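Local coordinates for superoxide dismutase (Candida albicans, PDB 4GUN), which probably protects cells from oxygen radicals by converting superoxide to hydrogen peroxide and dioxygen at a manganese centre, at residues I2-I8 with Y44-D49; P98-L104 with A200-S205; L118-N123 with W192-W197. The protein carries 2 engineered substitutions. All blocks are in the same frame, centred on the assembly; numbering follows the deposited sequence.

Contact 1: I2-I8 with Y44-D49; sequences ITENEKI and YNAAID
With chi1 at -60°, the amide of Asn45 swings back beside its own backbone N and faces the backbone of Ile8, which it grips with both of its polar atoms. Ile8 N donates to Asn45 OD1 at 2.8 Å, nearly straight (167°), while Asn45 ND2 returns a bond of 3.0 Å to Ile8 O, close to the plane of the amide. Two bonds to one residue fix the rotation of the amide and pin the N-terminal segment to helix 26-56. Ile8 turns its CG1 branch between its backbone N and carbonyl carbon (chi1 65°), which carries it to Tyr44, where Ile8 CG1 lies 3.8 Å from Tyr44 CD2. A water links Tyr44 OH with Glu6 O, donating to the carbonyl and accepting from the phenol. At the first modelled residue, Ile2 CD1 lies against Ile48 CG2 at 3.7 Å, and Ile2 N hydrogen-bonds Asp49 OD2 from above the carboxylate plane at 3.2 Å. Val55 and Leu60 of the second subunit pack on the same region, against Ile48 and Tyr44 respectively. This is an N-terminal arm laid on the first long helix of the alpha-hairpin domain of iron/manganese superoxide dismutases, at a subunit interface.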
# COMPACT_ATOMS: atom_id res chain seq x y z
N ILE A 2 29.66 -7.81 -0.45
CA ILE A 2 29.53 -6.76 0.56
C ILE A 2 30.86 -6.42 1.23
O ILE A 2 31.55 -7.31 1.75
CB ILE A 2 28.36 -7.01 1.58
CG1 ILE A 2 28.09 -5.74 2.45
CG2 ILE A 2 28.60 -8.29 2.43
CD1 ILE A 2 26.95 -5.80 3.46
N THR A 3 31.22 -5.13 1.24
CA THR A 3 32.46 -4.67 1.86
C THR A 3 32.22 -4.31 3.33
O THR A 3 31.07 -4.22 3.79
CB THR A 3 33.11 -3.53 1.05
OG1 THR A 3 32.39 -2.32 1.29
CG2 THR A 3 33.19 -3.82 -0.45
N GLU A 4 33.31 -4.12 4.07
CA GLU A 4 33.33 -3.77 5.49
C GLU A 4 32.76 -2.38 5.76
O GLU A 4 32.07 -2.19 6.76
CB GLU A 4 34.75 -3.95 6.08
CG GLU A 4 35.91 -3.54 5.16
CD GLU A 4 36.42 -4.60 4.20
OE1 GLU A 4 37.29 -5.40 4.62
OE2 GLU A 4 35.98 -4.62 3.03
N ASN A 5 33.03 -1.40 4.86
CA ASN A 5 32.55 -0.02 4.98
C ASN A 5 31.04 0.16 4.75
O ASN A 5 30.47 1.17 5.17
CB ASN A 5 33.36 0.94 4.07
CG ASN A 5 33.09 0.80 2.59
OD1 ASN A 5 33.66 -0.05 1.90
ND2 ASN A 5 32.25 1.68 2.05
N GLU A 6 30.39 -0.81 4.07
CA GLU A 6 28.96 -0.78 3.77
C GLU A 6 28.13 -1.48 4.85
O GLU A 6 26.91 -1.29 4.89
CB GLU A 6 28.68 -1.46 2.41
CG GLU A 6 29.35 -0.81 1.20
CD GLU A 6 29.27 -1.61 -0.08
OE1 GLU A 6 29.08 -2.85 0.00
OE2 GLU A 6 29.38 -1.01 -1.17
N LYS A 7 28.78 -2.31 5.70
CA LYS A 7 28.13 -3.08 6.76
C LYS A 7 27.68 -2.19 7.89
O LYS A 7 28.45 -1.35 8.34
CB LYS A 7 29.11 -4.13 7.31
CG LYS A 7 29.17 -5.42 6.51
CD LYS A 7 30.03 -6.47 7.20
CE LYS A 7 29.30 -7.24 8.29
NZ LYS A 7 30.14 -8.33 8.86
N ILE A 8 26.44 -2.40 8.38
CA ILE A 8 25.92 -1.68 9.54
C ILE A 8 26.10 -2.55 10.79
O ILE A 8 26.26 -3.78 10.68
CB ILE A 8 24.44 -1.19 9.38
CG1 ILE A 8 23.45 -2.36 9.26
CG2 ILE A 8 24.32 -0.19 8.20
CD1 ILE A 8 22.02 -2.04 9.53
N TYR A 44 19.67 -6.29 6.84
CA TYR A 44 20.21 -5.28 5.92
C TYR A 44 21.52 -5.73 5.31
O TYR A 44 21.66 -5.66 4.09
CB TYR A 44 20.32 -3.88 6.58
CG TYR A 44 20.92 -2.82 5.66
CD1 TYR A 44 20.11 -2.09 4.80
CD2 TYR A 44 22.28 -2.54 5.69
CE1 TYR A 44 20.66 -1.13 3.94
CE2 TYR A 44 22.84 -1.60 4.82
CZ TYR A 44 22.03 -0.89 3.96
OH TYR A 44 22.59 0.04 3.13
N ASN A 45 22.48 -6.21 6.13
CA ASN A 45 23.79 -6.62 5.57
C ASN A 45 23.68 -7.78 4.55
O ASN A 45 24.40 -7.78 3.55
CB ASN A 45 24.84 -6.86 6.66
CG ASN A 45 25.14 -5.65 7.52
OD1 ASN A 45 25.14 -4.50 7.07
ND2 ASN A 45 25.37 -5.89 8.80
N ALA A 46 22.74 -8.72 4.78
CA ALA A 46 22.48 -9.83 3.87
C ALA A 46 21.79 -9.33 2.60
O ALA A 46 22.19 -9.76 1.52
CB ALA A 46 21.62 -10.90 4.54
N ALA A 47 20.80 -8.41 2.72
CA ALA A 47 20.07 -7.82 1.58
C ALA A 47 21.01 -7.06 0.67
O ALA A 47 20.85 -7.13 -0.55
CB ALA A 47 18.96 -6.89 2.06
N ILE A 48 21.97 -6.33 1.25
CA ILE A 48 22.95 -5.57 0.46
C ILE A 48 23.86 -6.51 -0.32
O ILE A 48 24.16 -6.24 -1.49
CB ILE A 48 23.71 -4.51 1.31
CG1 ILE A 48 22.82 -3.26 1.56
CG2 ILE A 48 25.09 -4.11 0.71
CD1 ILE A 48 22.01 -2.70 0.37
N ASP A 49 24.28 -7.62 0.31
CA ASP A 49 25.13 -8.61 -0.34
C ASP A 49 24.38 -9.25 -1.52
O ASP A 49 24.95 -9.43 -2.61
CB ASP A 49 25.57 -9.68 0.68
CG ASP A 49 26.68 -10.59 0.18
OD1 ASP A 49 26.78 -11.73 0.68
OD2 ASP A 49 27.45 -10.15 -0.71
O HOH W 1 25.36 0.41 3.47

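Contact 2: P98-L104 with A200-S205; sequences PDTSSAL and AESRYS. With SO4 (sulfate ion), chain R.
Leu104 and Glu201 bring the two backbones to within 5.4 Å, measured between their CA atoms, where the first turn of helix 103-112 meets the last turns of helix 197-205. Ahead of helix 103-112 the chain makes a type I beta turn from Asp99 to Ser102, and Ser102 serves as N-cap, its OG accepting from Gly105 N. The same hydroxyl, set between its backbone N and carbonyl carbon (chi1 71°), also reaches Asp99 O and donates to it in the carbonyl plane, so the turn and the helix start are tied through one side chain. Glu201 stretches out beyond CG to reach the turn, and Glu201 OE2 accepts from Asp99 N at 2.8 Å, from above the carboxylate plane; Pro98 CB packs against the same oxygen at 3.3 Å. Within the C-terminal domain of the iron/manganese superoxide dismutase fold, the contact thereby joins the last helix to the start of helix 103-112, with Leu104 and Ala200 both resting on Ile166 of strand 163-170. Leu104 is the main apolar piece: CD2 touches Ala200 CB at 3.6 Å, and its CA sits over one face of the Tyr204 ring in a CH-pi contact, 19° off the normal. Tyr204 OH is bonded to Gly145 O. A sulfate ion, probably from the crystallisation liquor, lies at the N-terminus of helix 103-112, where Ala103 N donates to its O2 at 2.6 Å, almost straight at 175°. A water accepts from Leu104 N and reaches Glu201 O and Ser205 OG on the other helix.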
# COMPACT_ATOMS: atom_id res chain seq x y z
N PRO A 98 11.13 19.93 26.67
CA PRO A 98 12.23 20.72 26.09
C PRO A 98 12.23 22.18 26.55
O PRO A 98 11.18 22.73 26.92
CB PRO A 98 12.05 20.54 24.58
CG PRO A 98 10.65 20.18 24.39
CD PRO A 98 10.14 19.54 25.64
N ASP A 99 13.43 22.79 26.59
CA ASP A 99 13.60 24.18 26.99
C ASP A 99 12.86 25.06 25.98
O ASP A 99 13.07 24.91 24.77
CB ASP A 99 15.10 24.53 27.07
CG ASP A 99 15.42 26.00 27.32
OD1 ASP A 99 16.48 26.46 26.86
OD2 ASP A 99 14.60 26.69 27.96
N THR A 100 11.90 25.88 26.47
CA THR A 100 11.03 26.75 25.64
C THR A 100 11.76 27.83 24.84
O THR A 100 11.18 28.38 23.91
CB THR A 100 9.85 27.29 26.42
OG1 THR A 100 10.33 27.89 27.62
CG2 THR A 100 8.82 26.22 26.72
N SER A 101 13.04 28.12 25.21
CA SER A 101 13.88 29.10 24.51
C SER A 101 14.70 28.44 23.40
O SER A 101 15.26 29.14 22.56
CB SER A 101 14.79 29.84 25.50
OG SER A 101 15.78 28.97 26.02
N SER A 102 14.78 27.07 23.39
CA SER A 102 15.49 26.34 22.32
C SER A 102 14.67 26.45 21.04
O SER A 102 13.45 26.69 21.13
CB SER A 102 15.74 24.88 22.71
OG SER A 102 14.56 24.08 22.71
N ALA A 103 15.31 26.28 19.86
CA ALA A 103 14.61 26.36 18.56
C ALA A 103 13.40 25.42 18.49
O ALA A 103 12.32 25.85 18.06
CB ALA A 103 15.58 26.10 17.40
N LEU A 104 13.55 24.17 18.99
CA LEU A 104 12.45 23.21 19.03
C LEU A 104 11.35 23.67 19.99
O LEU A 104 10.18 23.65 19.61
CB LEU A 104 12.94 21.78 19.41
CG LEU A 104 11.82 20.75 19.64
CD1 LEU A 104 11.03 20.45 18.37
CD2 LEU A 104 12.33 19.50 20.33
N ALA A 200 15.78 15.47 21.04
CA ALA A 200 14.82 16.09 20.14
C ALA A 200 15.27 17.53 19.76
O ALA A 200 15.26 17.90 18.58
CB ALA A 200 13.45 16.10 20.80
N GLU A 201 15.71 18.32 20.77
CA GLU A 201 16.22 19.68 20.59
C GLU A 201 17.44 19.68 19.65
O GLU A 201 17.51 20.49 18.72
CB GLU A 201 16.66 20.26 21.95
CG GLU A 201 15.55 20.63 22.90
CD GLU A 201 16.05 21.18 24.22
OE1 GLU A 201 17.22 21.62 24.30
OE2 GLU A 201 15.28 21.15 25.20
N SER A 202 18.41 18.78 19.89
CA SER A 202 19.61 18.66 19.07
C SER A 202 19.25 18.31 17.61
O SER A 202 19.82 18.89 16.69
CB SER A 202 20.55 17.61 19.66
OG SER A 202 21.74 17.51 18.89
N ARG A 203 18.28 17.38 17.42
CA ARG A 203 17.83 16.97 16.08
C ARG A 203 17.22 18.11 15.29
O ARG A 203 17.52 18.25 14.10
CB ARG A 203 16.85 15.80 16.19
CG ARG A 203 17.52 14.51 16.52
CD ARG A 203 16.50 13.43 16.75
NE ARG A 203 17.13 12.17 17.16
CZ ARG A 203 16.46 11.12 17.60
NH1 ARG A 203 15.14 11.16 17.72
NH2 ARG A 203 17.11 10.04 17.99
N TYR A 204 16.40 18.94 15.95
CA TYR A 204 15.76 20.11 15.35
C TYR A 204 16.82 21.16 14.87
O TYR A 204 16.69 21.71 13.77
CB TYR A 204 14.78 20.76 16.33
CG TYR A 204 13.88 21.79 15.68
CD1 TYR A 204 14.27 23.12 15.56
CD2 TYR A 204 12.65 21.42 15.15
CE1 TYR A 204 13.48 24.06 14.90
CE2 TYR A 204 11.84 22.36 14.50
CZ TYR A 204 12.26 23.67 14.37
OH TYR A 204 11.46 24.59 13.74
N SER A 205 17.81 21.44 15.73
CA SER A 205 18.86 22.44 15.50
C SER A 205 20.00 22.01 14.59
O SER A 205 20.68 22.88 14.04
CB SER A 205 19.42 22.91 16.84
OG SER A 205 18.37 23.54 17.54
S SO4 R . 19.25 25.44 20.18
O1 SO4 R . 20.17 25.98 19.19
O2 SO4 R . 17.89 25.74 19.76
O3 SO4 R . 19.43 23.99 20.31
O4 SO4 R . 19.48 26.06 21.49
O HOH W 2 16.27 23.11 19.21

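Contact 3: L118-N123 with W192-W197; sequences LIDITN and WNVINW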
# COMPACT_ATOMS: atom_id res chain seq x y z
N LEU A 118 1.01 18.76 22.19
CA LEU A 118 1.73 18.01 21.17
C LEU A 118 1.74 16.50 21.53
O LEU A 118 1.51 15.66 20.65
CB LEU A 118 3.16 18.57 21.04
CG LEU A 118 4.14 17.79 20.14
CD1 LEU A 118 3.58 17.62 18.67
CD2 LEU A 118 5.50 18.42 20.15
N ILE A 119 1.96 16.17 22.83
CA ILE A 119 1.93 14.77 23.31
C ILE A 119 0.52 14.16 23.08
O ILE A 119 0.41 13.01 22.63
CB ILE A 119 2.42 14.68 24.79
CG1 ILE A 119 3.94 14.98 24.90
CG2 ILE A 119 2.09 13.30 25.42
CD1 ILE A 119 4.49 15.05 26.35
N ASP A 120 -0.55 14.96 23.35
CA ASP A 120 -1.94 14.52 23.14
C ASP A 120 -2.21 14.18 21.68
O ASP A 120 -2.85 13.16 21.39
CB ASP A 120 -2.95 15.57 23.62
CG ASP A 120 -3.07 15.71 25.11
OD1 ASP A 120 -2.72 14.74 25.84
OD2 ASP A 120 -3.52 16.78 25.57
N ILE A 121 -1.75 15.05 20.76
CA ILE A 121 -1.88 14.86 19.32
C ILE A 121 -1.12 13.59 18.88
O ILE A 121 -1.68 12.76 18.16
CB ILE A 121 -1.48 16.13 18.53
CG1 ILE A 121 -2.49 17.26 18.77
CG2 ILE A 121 -1.35 15.85 17.03
CD1 ILE A 121 -1.93 18.67 18.58
N THR A 122 0.13 13.41 19.36
CA THR A 122 0.92 12.21 19.05
C THR A 122 0.25 10.93 19.58
O THR A 122 0.24 9.91 18.88
CB THR A 122 2.36 12.34 19.58
OG1 THR A 122 2.94 13.55 19.10
CG2 THR A 122 3.24 11.16 19.16
N ASN A 123 -0.30 10.98 20.80
CA ASN A 123 -0.96 9.83 21.39
C ASN A 123 -2.21 9.45 20.59
O ASN A 123 -2.49 8.26 20.46
CB ASN A 123 -1.26 10.04 22.88
CG ASN A 123 -0.06 9.93 23.77
OD1 ASN A 123 0.96 9.31 23.45
ND2 ASN A 123 -0.13 10.58 24.93
N TRP A 192 6.13 8.68 27.51
CA TRP A 192 6.52 10.09 27.60
C TRP A 192 7.37 10.43 28.83
O TRP A 192 8.19 11.33 28.76
CB TRP A 192 5.32 11.02 27.43
CG TRP A 192 4.69 10.85 26.09
CD1 TRP A 192 3.58 10.11 25.79
CD2 TRP A 192 5.20 11.33 24.84
NE1 TRP A 192 3.33 10.16 24.44
CE2 TRP A 192 4.32 10.88 23.83
CE3 TRP A 192 6.30 12.13 24.48
CZ2 TRP A 192 4.51 11.20 22.48
CZ3 TRP A 192 6.52 12.41 23.14
CH2 TRP A 192 5.63 11.95 22.15
N ASN A 193 7.24 9.63 29.91
CA ASN A 193 8.02 9.73 31.14
C ASN A 193 9.52 9.39 30.90
O ASN A 193 10.36 9.78 31.70
CB ASN A 193 7.43 8.82 32.21
CG ASN A 193 6.03 9.17 32.61
OD1 ASN A 193 5.79 10.17 33.29
ND2 ASN A 193 5.06 8.38 32.18
N VAL A 194 9.86 8.71 29.80
CA VAL A 194 11.26 8.37 29.46
C VAL A 194 11.71 8.93 28.12
O VAL A 194 12.75 8.51 27.59
CB VAL A 194 11.65 6.86 29.64
CG1 VAL A 194 11.71 6.49 31.12
CG2 VAL A 194 10.73 5.93 28.85
N ILE A 195 10.95 9.89 27.56
CA ILE A 195 11.32 10.50 26.29
C ILE A 195 12.45 11.51 26.51
O ILE A 195 12.37 12.36 27.39
CB ILE A 195 10.09 11.04 25.52
CG1 ILE A 195 9.24 9.88 24.91
CG2 ILE A 195 10.47 12.09 24.45
CD1 ILE A 195 9.97 8.90 23.91
N ASN A 196 13.51 11.38 25.72
CA ASN A 196 14.67 12.27 25.79
C ASN A 196 14.47 13.49 24.87
O ASN A 196 14.81 13.45 23.69
CB ASN A 196 15.93 11.50 25.42
CG ASN A 196 17.21 12.28 25.58
OD1 ASN A 196 17.24 13.45 25.95
ND2 ASN A 196 18.30 11.65 25.25
N TRP A 197 13.90 14.57 25.43
CA TRP A 197 13.65 15.81 24.71
C TRP A 197 14.94 16.60 24.40
O TRP A 197 14.89 17.45 23.51
CB TRP A 197 12.62 16.68 25.43
CG TRP A 197 11.21 16.18 25.32
CD1 TRP A 197 10.47 15.59 26.31
CD2 TRP A 197 10.35 16.26 24.18
NE1 TRP A 197 9.20 15.31 25.86
CE2 TRP A 197 9.10 15.72 24.55
CE3 TRP A 197 10.50 16.78 22.88
CZ2 TRP A 197 8.02 15.63 23.65
CZ3 TRP A 197 9.44 16.67 21.99
CH2 TRP A 197 8.20 16.14 22.39
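Trp192 and Asn123 meet through a single polar bond, the indole NE1 donating to Asn123 OD1 at 2.7 Å with an angle of 164° at the hydrogen. The oxygen lies close to the ring plane, whereas the amide itself is turned 65° from the indole, so the bond is made at the ring edge by a group that does not stack on it. Ile119 covers one face: its CG2 stands 3.4 Å from the centroid of the five-membered ring and almost on its normal, a close CH-pi contact. That methyl is anti to the backbone N of Ile119, and CG1 (chi1 -69°) runs on over the six-membered part, reaching Trp192 CE3 at 3.7 Å. Thr122 closes on the benzo edge, with CG2 3.6 Å from Trp192 CZ2. Thr122 OG1 turns back to Leu118 O at 3.0 Å, and this leaves the methyl to the indole. Trp197 lies beyond, its ring edge near Ile119 CG1 and its CH2 4.2 Å from Leu118 CD2. Further out, Ile137 of strand 133-140 packs against Leu118, Thr122 and both tryptophans, joining helix 115-127 and segment 192-197 to the sheet. The chemistry is thus that of a buried, mostly apolar seam in which the indole N-H is satisfied by a side-chain carbonyl, and bond and CH-pi contact together restrict the tilt and rotation of Trp192.

Contact 1 closes near the start of the chain, before contact 2 opens, and contact 3 is nested inside the loop that contact 2 closes. Contact 1 belongs to the alpha-hairpin part, on helix 26-56 and beside the second subunit, with its centre about 34 Å from those of the other two. Contacts 2 and 3 share the C-terminal domain, their centres about 14 Å apart, and touch directly: Pro98 CD lies 3.5 Å from Trp197 CG. Helices 103-112 and 115-127 follow one another, and each meets residues 192-205, which lean on the three-stranded sheet. The manganese ligands come from both parts, His32 and His80 from the hairpin, Asp170 and His174 from the C-terminal domain.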